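Local structure of SnoN,Epimerase SnoN (Streptomyces nogalater, 5EP9) at residues A159-V164 with L237-V242. The protein is a non-heme iron, 2-oxoglutarate-dependent epimerase of nogalamycin biosynthesis. Residues are numbered along the deposited sequence; the frame is centred on the assembly and turned at random.
Sequences AWVALV and LSTSAV. With AKG (2-oxoglutaric acid), chain E.
Ala159 and Ala241 exchange backbone hydrogen bonds in both directions, and Val161 and Thr239, the next hydrogen-bonded pair, do the same; the straightest of the four runs from Val161 N to Thr239 O (2.8 Å, N-H...O 169°). Past the end of its strand, Leu163 N adds a fifth bond to Leu237 O at 3.0 Å. Residues 159-164 belong to the 14-202 portion of the fused chain and 237-242 to the 203-305 portion, both portions being SnoN. Between the hydrogen-bonded pairs sits the non-hydrogen-bonded pair Trp160-Ser240, where Trp160 CA makes a CA-H...O contact with Thr239 O.

This pair and Ser238 share the face that receives 2-oxoglutarate. Trp160 NE1 donates to O3 of the ligand at 2.8 Å, while Ser240 OG donates to O2 of its other carboxylate at 3.0 Å. The indole CG lies anti to the backbone N (chi1 -165°), which carries the six-membered ring over Ser238: Ser238 CB stands 3.5 Å from its centroid, almost on the ring normal, in a CH-pi contact. Ser238 OG lies over the same face, nearer the rim, 3.2 Å from Trp160 CZ2. Leu126 of strand 118-128 also touches Trp160, Ser238 and Ser240.

On the other face, Val161 CB runs alongside Thr239 OG1 at 3.6 Å, and a water joins Thr239 OG1 (2.7 Å) to Ala159 O, which also accepts from Ala241 N. Leu163 reaches Thr239 CG2 with CD1 and packs against Tyr60 and Ala64 of helix 54-70.

Strands 157-162 and 236-245 are neighbours in the larger sheet of the double-stranded beta-helix core usual for the cupin clan. Together they grip both ends of 2-oxoglutarate, Arg236 and Thr139 adding further bonds; with Ser238 against its face, the indole is probably restrained with NE1 directed at the cosubstrate.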
loop_
_atom_site.group_PDB
_atom_site.type_symbol
_atom_site.label_atom_id
_atom_site.label_comp_id
_atom_site.label_asym_id
_atom_site.label_seq_id
_atom_site.Cartn_x
_atom_site.Cartn_y
_atom_site.Cartn_z
ATOM N N ALA A 159 0.017 -3.818 -0.096
ATOM C CA ALA A 159 0.204 -4.436 -1.415
ATOM C C ALA A 159 0.239 -3.378 -2.510
ATOM O O ALA A 159 -0.719 -2.634 -2.679
ATOM C CB ALA A 159 -0.920 -5.393 -1.715
ATOM N N TRP A 160 1.368 -3.275 -3.214
ATOM C CA TRP A 160 1.547 -2.274 -4.257
ATOM C C TRP A 160 1.599 -3.045 -5.562
ATOM O O TRP A 160 2.507 -3.848 -5.783
ATOM C CB TRP A 160 2.846 -1.515 -4.014
ATOM C CG TRP A 160 3.128 -0.213 -4.724
ATOM C CD1 TRP A 160 3.088 1.031 -4.166
ATOM C CD2 TRP A 160 3.601 -0.049 -6.048
ATOM N NE1 TRP A 160 3.499 1.960 -5.071
ATOM C CE2 TRP A 160 3.739 1.339 -6.265
ATOM C CE3 TRP A 160 3.750 -0.932 -7.147
ATOM C CZ2 TRP A 160 4.181 1.863 -7.451
ATOM C CZ3 TRP A 160 4.191 -0.397 -8.392
ATOM C CH2 TRP A 160 4.421 0.991 -8.511
ATOM N N VAL A 161 0.590 -2.827 -6.387
ATOM C CA VAL A 161 0.393 -3.683 -7.591
ATOM C C VAL A 161 0.711 -2.850 -8.814
ATOM O O VAL A 161 0.054 -1.795 -9.029
ATOM C CB VAL A 161 -1.071 -4.206 -7.652
ATOM C CG1 VAL A 161 -1.315 -5.050 -8.855
ATOM C CG2 VAL A 161 -1.370 -4.977 -6.406
ATOM N N ALA A 162 1.643 -3.308 -9.617
ATOM C CA ALA A 162 1.977 -2.614 -10.825
ATOM C C ALA A 162 0.925 -2.911 -11.938
ATOM O O ALA A 162 0.696 -4.057 -12.226
ATOM C CB ALA A 162 3.315 -3.033 -11.340
ATOM N N LEU A 163 0.320 -1.850 -12.483
ATOM C CA LEU A 163 -0.610 -1.981 -13.575
ATOM C C LEU A 163 0.037 -1.744 -14.948
ATOM O O LEU A 163 -0.586 -1.986 -15.960
ATOM C CB LEU A 163 -1.832 -1.085 -13.361
ATOM C CG LEU A 163 -2.644 -1.406 -12.087
ATOM C CD1 LEU A 163 -3.742 -0.419 -11.949
ATOM C CD2 LEU A 163 -3.196 -2.792 -12.175
ATOM N N VAL A 164 1.293 -1.278 -14.951
ATOM C CA VAL A 164 2.129 -1.203 -16.121
ATOM C C VAL A 164 3.514 -1.642 -15.704
ATOM O O VAL A 164 3.788 -1.832 -14.538
ATOM C CB VAL A 164 2.255 0.248 -16.641
ATOM C CG1 VAL A 164 0.875 0.774 -17.127
ATOM C CG2 VAL A 164 2.811 1.163 -15.582
ATOM N N LEU A 237 1.512 3.737 -13.187
ATOM C CA LEU A 237 0.167 3.451 -12.687
ATOM C C LEU A 237 0.165 2.176 -11.899
ATOM O O LEU A 237 0.758 1.139 -12.343
ATOM C CB LEU A 237 -0.835 3.277 -13.836
ATOM C CG LEU A 237 -1.210 4.597 -14.514
ATOM C CD1 LEU A 237 -1.651 4.463 -15.972
ATOM C CD2 LEU A 237 -2.318 5.308 -13.774
ATOM N N SER A 238 -0.454 2.270 -10.715
ATOM C CA SER A 238 -0.432 1.166 -9.773
ATOM C C SER A 238 -1.536 1.372 -8.802
ATOM O O SER A 238 -2.130 2.478 -8.718
ATOM C CB SER A 238 0.932 1.128 -9.003
ATOM O OG SER A 238 1.171 2.353 -8.323
ATOM N N THR A 239 -1.731 0.367 -7.991
ATOM C CA THR A 239 -2.547 0.541 -6.823
ATOM C C THR A 239 -1.781 0.200 -5.570
ATOM O O THR A 239 -0.976 -0.698 -5.610
ATOM C CB THR A 239 -3.851 -0.337 -6.856
ATOM O OG1 THR A 239 -3.484 -1.712 -6.895
ATOM C CG2 THR A 239 -4.690 0.001 -8.058
ATOM N N SER A 240 -2.241 0.784 -4.463
ATOM C CA SER A 240 -1.704 0.528 -3.138
ATOM C C SER A 240 -2.799 0.304 -2.129
ATOM O O SER A 240 -3.653 1.147 -1.935
ATOM C CB SER A 240 -0.805 1.723 -2.729
ATOM O OG SER A 240 -0.081 1.417 -1.628
ATOM N N ALA A 241 -2.814 -0.888 -1.564
ATOM C CA ALA A 241 -3.821 -1.275 -0.642
ATOM C C ALA A 241 -3.213 -1.586 0.714
ATOM O O ALA A 241 -2.287 -2.364 0.807
ATOM C CB ALA A 241 -4.587 -2.510 -1.139
ATOM N N VAL A 242 -3.814 -1.038 1.749
ATOM C CA VAL A 242 -3.417 -1.254 3.151
ATOM C C VAL A 242 -4.388 -2.245 3.812
ATOM O O VAL A 242 -5.579 -2.084 3.743
ATOM C CB VAL A 242 -3.445 0.082 3.917
ATOM C CG1 VAL A 242 -3.084 -0.109 5.374
ATOM C CG2 VAL A 242 -2.496 1.091 3.254
HETATM C C1 AKG E . 3.231 3.095 -0.061
HETATM O O1 AKG E . 3.208 2.950 1.188
HETATM O O2 AKG E . 2.625 2.315 -0.836
HETATM C C2 AKG E . 4.037 4.185 -0.661
HETATM O O5 AKG E . 4.663 4.957 0.093
HETATM C C3 AKG E . 4.032 4.307 -2.202
HETATM C C4 AKG E . 5.011 5.311 -2.804
HETATM C C5 AKG E . 4.979 5.449 -4.309
HETATM O O3 AKG E . 4.244 4.697 -4.975
HETATM O O4 AKG E . 5.665 6.357 -4.871
HETATM O O HOH W 1 -3.346 -2.807 -4.398
#